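Side-chain contacts in aldehyde dehydrogenase (Burkholderia cenocepacia, PDB 4O6R), which probably oxidises aldehydes with NAD(P)+ as an aldehyde dehydrogenase family member and holds adenosine monophosphate in its nucleotide site here: residues 91-96 and 185-190; 154-159 and 334-339. One frame throughout, in Å; residues are numbered along the deposited sequence.

Overall arrangement
From the N terminus the chain reaches helix 87-98 after two longer helices; its residues 91-96 later receive residues 185-190, leading into helix 187-199, and contact 1 thus closes a loop of 88 residues that holds strands 138-153 and 176-180. Inside that loop lie residues 154-159, between strand 138-153 and helix 159-172, and they are met by residues 334-339 in contact 2, which closes a loop of 174 residues. The two closures therefore cross instead of nesting. Their centres are 14 Å apart, and they meet where Pro-159 packs against Glu-94 and Thr-185. Together they join helix 87-98, helix 187-199, the loop at 154-159 and helix 334-349; of these, the loop reaches AMP.

Contact 1: residues 91-96 and 185-190; sequences AQLESL and TPLSTL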
ATOM      1  N   ALA A  91     -11.907  33.849 -10.676  1.00 12.39           N
ATOM      2  CA  ALA A  91     -10.746  34.632 -10.317  1.00 12.50           C
ATOM      3  C   ALA A  91     -11.155  36.063  -9.925  1.00 12.75           C
ATOM      4  O   ALA A  91     -10.678  36.590  -8.918  1.00 12.37           O
ATOM      5  CB  ALA A  91      -9.751  34.659 -11.466  1.00 12.96           C
ATOM      6  N   GLN A  92     -11.998  36.682 -10.749  1.00 13.36           N
ATOM      7  CA  GLN A  92     -12.508  38.005 -10.445  1.00 13.90           C
ATOM      8  C   GLN A  92     -13.224  38.034  -9.096  1.00 13.52           C
ATOM      9  O   GLN A  92     -13.006  38.955  -8.307  1.00 13.45           O
ATOM     10  CB  GLN A  92     -13.439  38.506 -11.549  1.00 14.76           C
ATOM     11  CG  GLN A  92     -12.736  38.834 -12.855  1.00 15.46           C
ATOM     12  CD  GLN A  92     -11.923  40.127 -12.786  1.00 16.05           C
ATOM     13  OE1 GLN A  92     -12.250  41.040 -12.034  1.00 16.36           O
ATOM     14  NE2 GLN A  92     -10.897  40.225 -13.621  1.00 16.30           N
ATOM     15  N   LEU A  93     -14.075  37.048  -8.829  1.00 13.17           N
ATOM     16  CA  LEU A  93     -14.863  37.035  -7.584  1.00 13.27           C
ATOM     17  C   LEU A  93     -13.955  36.846  -6.370  1.00 12.79           C
ATOM     18  O   LEU A  93     -14.057  37.577  -5.364  1.00 12.81           O
ATOM     19  CB  LEU A  93     -15.943  35.951  -7.628  1.00 13.28           C
ATOM     20  CG  LEU A  93     -16.891  35.853  -6.434  1.00 13.45           C
ATOM     21  CD1 LEU A  93     -17.658  37.139  -6.255  1.00 14.10           C
ATOM     22  CD2 LEU A  93     -17.885  34.711  -6.638  1.00 13.67           C
ATOM     23  N   GLU A  94     -13.028  35.902  -6.484  1.00 12.62           N
ATOM     24  CA  GLU A  94     -12.045  35.651  -5.417  1.00 12.56           C
ATOM     25  C   GLU A  94     -11.211  36.907  -5.114  1.00 12.96           C
ATOM     26  O   GLU A  94     -11.071  37.290  -3.946  1.00 12.87           O
ATOM     27  CB  GLU A  94     -11.141  34.440  -5.775  1.00 12.84           C
ATOM     28  CG  GLU A  94     -10.177  33.978  -4.675  1.00 12.87           C
ATOM     29  CD  GLU A  94     -10.835  33.239  -3.514  1.00 13.16           C
ATOM     30  OE1 GLU A  94     -12.043  33.414  -3.258  1.00 13.26           O
ATOM     31  OE2 GLU A  94     -10.119  32.490  -2.793  1.00 13.78           O
ATOM     32  N   SER A  95     -10.688  37.565  -6.153  1.00 13.56           N
ATOM     33  CA  SER A  95      -9.926  38.815  -5.984  1.00 14.12           C
ATOM     34  C   SER A  95     -10.738  39.938  -5.341  1.00 14.36           C
ATOM     35  O   SER A  95     -10.221  40.678  -4.521  1.00 14.68           O
ATOM     36  CB  SER A  95      -9.326  39.311  -7.312  1.00 14.63           C
ATOM     37  OG  SER A  95      -8.301  38.418  -7.752  1.00 14.81           O
ATOM     38  N   LEU A  96     -11.997  40.063  -5.720  1.00 14.70           N
ATOM     39  CA  LEU A  96     -12.866  41.110  -5.194  1.00 15.12           C
ATOM     40  C   LEU A  96     -13.040  40.964  -3.679  1.00 14.58           C
ATOM     41  O   LEU A  96     -12.968  41.946  -2.940  1.00 14.89           O
ATOM     42  CB  LEU A  96     -14.227  41.036  -5.878  1.00 15.71           C
ATOM     43  CG  LEU A  96     -15.207  42.173  -5.641  1.00 16.81           C
ATOM     44  CD1 LEU A  96     -14.744  43.461  -6.304  1.00 17.67           C
ATOM     45  CD2 LEU A  96     -16.597  41.786  -6.146  1.00 17.18           C
ATOM     46  N   THR A 185     -14.891  36.118   3.700  1.00 12.18           N
ATOM     47  CA  THR A 185     -14.645  35.860   2.280  1.00 12.06           C
ATOM     48  C   THR A 185     -15.468  34.665   1.802  1.00 11.88           C
ATOM     49  O   THR A 185     -14.906  33.621   1.460  1.00 11.93           O
ATOM     50  CB  THR A 185     -13.157  35.515   2.030  1.00 11.76           C
ATOM     51  OG1 THR A 185     -12.783  34.365   2.818  1.00 11.25           O
ATOM     52  CG2 THR A 185     -12.277  36.672   2.373  1.00 11.90           C
ATOM     53  N   PRO A 186     -16.807  34.775   1.830  1.00 11.83           N
ATOM     54  CA  PRO A 186     -17.624  33.574   1.582  1.00 11.69           C
ATOM     55  C   PRO A 186     -18.009  33.379   0.118  1.00 11.75           C
ATOM     56  O   PRO A 186     -18.623  32.383  -0.233  1.00 11.58           O
ATOM     57  CB  PRO A 186     -18.895  33.872   2.373  1.00 11.89           C
ATOM     58  CG  PRO A 186     -19.040  35.354   2.245  1.00 12.22           C
ATOM     59  CD  PRO A 186     -17.618  35.867   2.398  1.00 12.15           C
ATOM     60  N   LEU A 187     -17.711  34.348  -0.723  1.00 12.03           N
ATOM     61  CA  LEU A 187     -18.425  34.420  -2.002  1.00 12.18           C
ATOM     62  C   LEU A 187     -18.041  33.321  -3.016  1.00 12.00           C
ATOM     63  O   LEU A 187     -18.916  32.726  -3.664  1.00 12.00           O
ATOM     64  CB  LEU A 187     -18.280  35.806  -2.597  1.00 12.62           C
ATOM     65  CG  LEU A 187     -18.899  36.921  -1.745  1.00 12.95           C
ATOM     66  CD1 LEU A 187     -18.635  38.268  -2.359  1.00 13.35           C
ATOM     67  CD2 LEU A 187     -20.399  36.711  -1.575  1.00 13.14           C
ATOM     68  N   SER A 188     -16.754  33.009  -3.123  1.00 11.80           N
ATOM     69  CA  SER A 188     -16.316  31.999  -4.087  1.00 11.53           C
ATOM     70  C   SER A 188     -16.823  30.598  -3.700  1.00 11.14           C
ATOM     71  O   SER A 188     -17.146  29.792  -4.573  1.00 11.13           O
ATOM     72  CB  SER A 188     -14.791  32.077  -4.265  1.00 11.56           C
ATOM     73  OG  SER A 188     -14.133  31.661  -3.081  1.00 11.64           O
ATOM     74  N   THR A 189     -16.976  30.332  -2.402  1.00 10.77           N
ATOM     75  CA  THR A 189     -17.492  29.073  -1.920  1.00 10.53           C
ATOM     76  C   THR A 189     -18.945  28.844  -2.331  1.00 10.74           C
ATOM     77  O   THR A 189     -19.347  27.741  -2.697  1.00 10.58           O
ATOM     78  CB  THR A 189     -17.370  29.010  -0.383  1.00 10.35           C
ATOM     79  OG1 THR A 189     -15.999  29.146  -0.032  1.00 10.22           O
ATOM     80  CG2 THR A 189     -17.880  27.679   0.141  1.00 10.21           C
ATOM     81  N   LEU A 190     -19.730  29.908  -2.270  1.00 11.15           N
ATOM     82  CA  LEU A 190     -21.103  29.865  -2.728  1.00 11.42           C
ATOM     83  C   LEU A 190     -21.170  29.613  -4.256  1.00 11.62           C
ATOM     84  O   LEU A 190     -22.060  28.928  -4.728  1.00 11.40           O
ATOM     85  CB  LEU A 190     -21.816  31.157  -2.318  1.00 11.72           C
ATOM     86  CG  LEU A 190     -21.921  31.369  -0.809  1.00 11.72           C
ATOM     87  CD1 LEU A 190     -22.729  32.615  -0.511  1.00 12.16           C
ATOM     88  CD2 LEU A 190     -22.613  30.187  -0.149  1.00 11.55           C
TER
HETATM   89  O   HOH W   1     -14.426  34.415  -1.951  1.00 16.44           O
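Glu-94 and Ser-188 join two parts of the aldehyde dehydrogenase fold, helix 87-98 and residues 185-190, which lead into helix 187-199 after strand 176-180 of the Rossmann-type nucleotide-binding domain. The OG of Ser-188 donates to OE1 of Glu-94 at 2.7 Å, meeting the oxygen from above the carboxylate plane, 40° out of it. Ser-188 holds its OG between its own backbone N and carbonyl carbon (chi1 68°), which turns the hydroxyl to the acid. Glu-94 leaves its helix with CG anti to the backbone N and then bends at chi2, 74°; this kink swings the carboxylate across to the serine. A water bridges the same pair, giving a hydrogen bond to OE1 of Glu-94 at 2.9 Å and accepting one from the backbone N of Ser-188 at 3.0 Å. OE1 is therefore gripped twice, while OE2 takes the backbone N of Leu-160 on helix 159-172, so both oxygens of this buried carboxylate are satisfied and its rotation is restrained.

Beside the polar link, Leu-93 and Leu-187 cross at about a right angle. The two methyls of Leu-93 divide the work: CD1 rests on CB of Leu-187 at 3.9 Å, and CD2 reaches past it to the helix backbone. Ile-39 and Thr-40 of strand 37-43 pack against Leu-187, and Asp-97 OD2 receives its backbone N-H. CD2 of Leu-93 ends 3.7 Å from the carbonyl O of Leu-187.

Contact 2: residues 154-159 and 334-339; sequences VPWNFP and KQHLDR. With AMP (adenosine monophosphate), chain E.
Trp-156 meets His-336 through a single corner of its indole, the six-membered ring's CH2, which lies over one face of the imidazole, offset toward the rim. CH2 of Trp-156 is 3.7 Å from CD2 of His-336 and 3.9 Å from CG of His-336. The six-membered ring of Trp-156 and the imidazole of His-336 are inclined at 57° with centroids 5.3 Å apart, an oblique pairing. CG of His-336 stands opposite the backbone N (chi1 -177°), which sends the imidazole out from helix 334-349 to the loop. NE2 of that ring is hydrogen-bonded to the carbonyl O of Phe-392, whose own ring meets Trp-156 nearly at right angles; one residue thus steadies both aromatic partners. Thr-185 and Gln-287 also touch the indole. Ser-333 OG accepts the backbone N-H of His-336.

Farther along the loop, the carbonyl O of Val-154 accepts a hydrogen bond from AMP O3' at 2.8 Å, and CB of Pro-155 lies 4.0 Å from C5'. Lys-180 NZ, Ser-234 N and Thr-237 OG1 also bind the nucleotide. A loop from strand 138-153 to helix 159-172 that touches the ribose is characteristic of the Rossmann-type nucleotide-binding domain of aldehyde dehydrogenases.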
ATOM      1  N   VAL A 154     -13.282  26.686   7.710  0.50 10.89           N
ATOM      2  CA  VAL A 154     -12.282  27.174   6.744  0.50 11.29           C
ATOM      3  C   VAL A 154     -12.012  28.681   6.956  0.50 11.65           C
ATOM      4  O   VAL A 154     -12.973  29.439   7.055  0.50 11.87           O
ATOM      5  CB  VAL A 154     -12.893  27.001   5.322  0.50 11.33           C
ATOM      6  CG1 VAL A 154     -11.940  27.445   4.247  0.50 11.57           C
ATOM      7  CG2 VAL A 154     -13.343  25.564   5.082  0.50 11.18           C
ATOM      8  N   PRO A 155     -10.724  29.137   7.013  1.00 11.84           N
ATOM      9  CA  PRO A 155     -10.499  30.545   7.156  1.00 12.12           C
ATOM     10  C   PRO A 155     -10.515  31.310   5.818  1.00 12.38           C
ATOM     11  O   PRO A 155     -10.866  30.744   4.773  1.00 11.95           O
ATOM     12  CB  PRO A 155      -9.125  30.592   7.812  1.00 12.40           C
ATOM     13  CG  PRO A 155      -8.416  29.435   7.269  1.00 12.07           C
ATOM     14  CD  PRO A 155      -9.451  28.394   6.964  1.00 11.81           C
ATOM     15  N   TRP A 156     -10.097  32.574   5.870  1.00 12.54           N
ATOM     16  CA  TRP A 156     -10.314  33.516   4.781  1.00 13.20           C
ATOM     17  C   TRP A 156      -9.120  33.716   3.857  1.00 12.91           C
ATOM     18  O   TRP A 156      -9.217  34.537   2.948  1.00 13.03           O
ATOM     19  CB  TRP A 156     -10.719  34.869   5.365  1.00 14.35           C
ATOM     20  CG  TRP A 156      -9.890  35.278   6.557  1.00 15.38           C
ATOM     21  CD1 TRP A 156     -10.235  35.148   7.865  1.00 16.31           C
ATOM     22  CD2 TRP A 156      -8.566  35.836   6.536  1.00 16.21           C
ATOM     23  NE1 TRP A 156      -9.216  35.614   8.663  1.00 16.91           N
ATOM     24  CE2 TRP A 156      -8.177  36.030   7.870  1.00 16.91           C
ATOM     25  CE3 TRP A 156      -7.673  36.190   5.513  1.00 16.57           C
ATOM     26  CZ2 TRP A 156      -6.940  36.619   8.221  1.00 17.53           C
ATOM     27  CZ3 TRP A 156      -6.435  36.764   5.856  1.00 17.19           C
ATOM     28  CH2 TRP A 156      -6.089  36.978   7.202  1.00 17.46           C
ATOM     29  N   ASN A 157      -8.004  32.996   4.064  1.00 12.13           N
ATOM     30  CA  ASN A 157      -6.796  33.328   3.295  1.00 12.15           C
ATOM     31  C   ASN A 157      -6.703  32.688   1.897  1.00 11.66           C
ATOM     32  O   ASN A 157      -6.189  33.322   0.973  1.00 11.64           O
ATOM     33  CB  ASN A 157      -5.526  33.097   4.104  1.00 12.32           C
ATOM     34  CG  ASN A 157      -5.384  31.691   4.586  1.00 12.34           C
ATOM     35  OD1 ASN A 157      -6.317  31.127   5.130  1.00 12.76           O
ATOM     36  ND2 ASN A 157      -4.210  31.126   4.426  1.00 12.20           N
ATOM     37  N   PHE A 158      -7.257  31.483   1.729  1.00 11.15           N
ATOM     38  CA  PHE A 158      -7.330  30.814   0.427  1.00 11.07           C
ATOM     39  C   PHE A 158      -8.705  30.174   0.323  1.00 11.03           C
ATOM     40  O   PHE A 158      -8.829  28.963   0.234  1.00 10.58           O
ATOM     41  CB  PHE A 158      -6.249  29.737   0.299  1.00 11.01           C
ATOM     42  CG  PHE A 158      -4.834  30.262   0.148  1.00 11.14           C
ATOM     43  CD1 PHE A 158      -4.442  30.904  -1.018  1.00 11.48           C
ATOM     44  CD2 PHE A 158      -3.882  30.033   1.131  1.00 11.07           C
ATOM     45  CE1 PHE A 158      -3.140  31.335  -1.195  1.00 11.58           C
ATOM     46  CE2 PHE A 158      -2.567  30.450   0.964  1.00 11.26           C
ATOM     47  CZ  PHE A 158      -2.191  31.106  -0.196  1.00 11.52           C
ATOM     48  N   PRO A 159      -9.769  30.987   0.366  1.00 11.30           N
ATOM     49  CA  PRO A 159     -11.088  30.378   0.474  1.00 11.38           C
ATOM     50  C   PRO A 159     -11.457  29.488  -0.694  1.00 11.56           C
ATOM     51  O   PRO A 159     -12.032  28.419  -0.472  1.00 11.27           O
ATOM     52  CB  PRO A 159     -12.049  31.560   0.596  1.00 11.76           C
ATOM     53  CG  PRO A 159     -11.264  32.776   0.282  1.00 11.92           C
ATOM     54  CD  PRO A 159      -9.809  32.457   0.428  1.00 11.70           C
ATOM     55  N   LYS A 334      -9.587  44.798   7.906  1.00 17.17           N
ATOM     56  CA  LYS A 334      -9.101  45.893   8.723  1.00 18.96           C
ATOM     57  C   LYS A 334      -8.432  45.386  10.010  1.00 18.60           C
ATOM     58  O   LYS A 334      -7.349  45.823  10.376  1.00 17.48           O
ATOM     59  CB  LYS A 334     -10.254  46.862   9.025  1.00 20.82           C
ATOM     60  CG  LYS A 334      -9.903  48.075   9.885  1.00 23.25           C
ATOM     61  CD  LYS A 334      -8.698  48.824   9.331  1.00 24.84           C
ATOM     62  CE  LYS A 334      -8.468  50.156  10.045  1.00 27.48           C
ATOM     63  NZ  LYS A 334      -7.039  50.565   9.860  1.00 29.26           N
ATOM     64  N   GLN A 335      -9.054  44.413  10.652  1.00 19.44           N
ATOM     65  CA  GLN A 335      -8.548  43.878  11.908  1.00 20.38           C
ATOM     66  C   GLN A 335      -7.175  43.261  11.754  1.00 19.05           C
ATOM     67  O   GLN A 335      -6.302  43.425  12.611  1.00 18.46           O
ATOM     68  CB  GLN A 335      -9.514  42.849  12.478  1.00 21.87           C
ATOM     69  CG  GLN A 335     -10.828  43.475  12.926  1.00 24.58           C
ATOM     70  CD  GLN A 335     -11.898  43.618  11.836  1.00 26.71           C
ATOM     71  OE1 GLN A 335     -11.633  43.542  10.635  1.00 25.88           O
ATOM     72  NE2 GLN A 335     -13.136  43.865  12.280  1.00 30.07           N
ATOM     73  N   HIS A 336      -6.970  42.574  10.640  1.00 18.50           N
ATOM     74  CA  HIS A 336      -5.718  41.922  10.405  1.00 18.23           C
ATOM     75  C   HIS A 336      -4.630  42.960  10.083  1.00 16.99           C
ATOM     76  O   HIS A 336      -3.491  42.837  10.567  1.00 16.13           O
ATOM     77  CB  HIS A 336      -5.863  40.890   9.271  1.00 19.71           C
ATOM     78  CG  HIS A 336      -4.617  40.134   9.026  1.00 21.69           C
ATOM     79  ND1 HIS A 336      -3.928  39.513  10.050  1.00 23.04           N
ATOM     80  CD2 HIS A 336      -3.895  39.923   7.894  1.00 22.70           C
ATOM     81  CE1 HIS A 336      -2.844  38.939   9.556  1.00 23.19           C
ATOM     82  NE2 HIS A 336      -2.787  39.191   8.256  1.00 23.37           N
ATOM     83  N   LEU A 337      -4.962  43.969   9.271  1.00 16.06           N
ATOM     84  CA  LEU A 337      -4.043  45.088   9.057  1.00 15.87           C
ATOM     85  C   LEU A 337      -3.597  45.741  10.374  1.00 15.88           C
ATOM     86  O   LEU A 337      -2.424  46.008  10.561  1.00 15.02           O
ATOM     87  CB  LEU A 337      -4.651  46.167   8.171  1.00 16.63           C
ATOM     88  CG  LEU A 337      -3.832  47.445   8.108  1.00 17.19           C
ATOM     89  CD1 LEU A 337      -2.526  47.177   7.374  1.00 17.33           C
ATOM     90  CD2 LEU A 337      -4.572  48.567   7.426  1.00 18.70           C
ATOM     91  N   ASP A 338      -4.544  46.052  11.253  1.00 16.22           N
ATOM     92  CA  ASP A 338      -4.181  46.681  12.528  1.00 16.86           C
ATOM     93  C   ASP A 338      -3.239  45.790  13.342  1.00 16.91           C
ATOM     94  O   ASP A 338      -2.312  46.270  13.969  1.00 16.49           O
ATOM     95  CB  ASP A 338      -5.427  47.020  13.321  1.00 17.66           C
ATOM     96  CG  ASP A 338      -6.210  48.164  12.696  1.00 18.72           C
ATOM     97  OD1 ASP A 338      -5.669  48.881  11.827  1.00 18.65           O
ATOM     98  OD2 ASP A 338      -7.379  48.318  13.065  1.00 19.89           O
ATOM     99  N   ARG A 339      -3.465  44.484  13.286  1.00 17.10           N
ATOM    100  CA  ARG A 339      -2.612  43.521  13.956  1.00 17.88           C
ATOM    101  C   ARG A 339      -1.175  43.588  13.383  1.00 16.24           C
ATOM    102  O   ARG A 339      -0.200  43.558  14.121  1.00 15.43           O
ATOM    103  CB  ARG A 339      -3.198  42.146  13.741  1.00 20.00           C
ATOM    104  CG  ARG A 339      -2.738  41.077  14.689  1.00 22.99           C
ATOM    105  CD  ARG A 339      -3.837  40.657  15.696  1.00 25.62           C
ATOM    106  NE  ARG A 339      -3.135  40.588  16.969  1.00 27.59           N
ATOM    107  CZ  ARG A 339      -2.280  39.626  17.298  1.00 29.06           C
ATOM    108  NH1 ARG A 339      -2.116  38.562  16.512  1.00 29.40           N
ATOM    109  NH2 ARG A 339      -1.628  39.704  18.450  1.00 30.55           N
TER
HETATM  110  P   AMP E 501      -9.902  31.644  13.682  1.00 46.70           P
HETATM  111  O1P AMP E 501      -8.813  30.635  13.807  1.00 36.28           O
HETATM  112  O2P AMP E 501     -10.705  31.799  14.992  1.00 41.48           O
HETATM  113  O3P AMP E 501      -9.433  32.945  13.006  1.00 51.03           O
HETATM  114  O5' AMP E 501     -11.024  31.091  12.604  1.00 44.56           O
HETATM  115  C5' AMP E 501     -10.879  30.312  11.386  1.00 38.35           C
HETATM  116  C4' AMP E 501     -12.295  29.777  11.018  1.00 38.06           C
HETATM  117  O4' AMP E 501     -12.907  29.251  12.214  1.00 38.77           O
HETATM  118  C3' AMP E 501     -13.320  30.784  10.479  1.00 34.77           C
HETATM  119  O3' AMP E 501     -14.196  30.266   9.427  1.00 29.84           O
HETATM  120  C2' AMP E 501     -14.086  31.187  11.750  1.00 35.64           C
HETATM  121  O2' AMP E 501     -15.391  31.781  11.562  1.00 29.73           O
HETATM  122  C1' AMP E 501     -14.138  29.889  12.551  1.00 36.47           C
HETATM  123  N9  AMP E 501     -14.317  30.037  14.036  1.00 36.46           N
HETATM  124  C8  AMP E 501     -14.038  31.123  14.818  1.00 37.66           C
HETATM  125  N7  AMP E 501     -14.372  30.882  16.128  1.00 40.01           N
HETATM  126  C5  AMP E 501     -14.867  29.616  16.219  1.00 37.61           C
HETATM  127  C6  AMP E 501     -15.390  28.703  17.279  1.00 39.32           C
HETATM  128  N6  AMP E 501     -15.474  29.080  18.561  1.00 43.42           N
HETATM  129  N1  AMP E 501     -15.795  27.459  16.961  1.00 38.01           N
HETATM  130  C2  AMP E 501     -15.732  27.046  15.687  1.00 37.09           C
HETATM  131  N3  AMP E 501     -15.285  27.817  14.670  1.00 34.63           N
HETATM  132  C4  AMP E 501     -14.837  29.078  14.841  1.00 37.68           C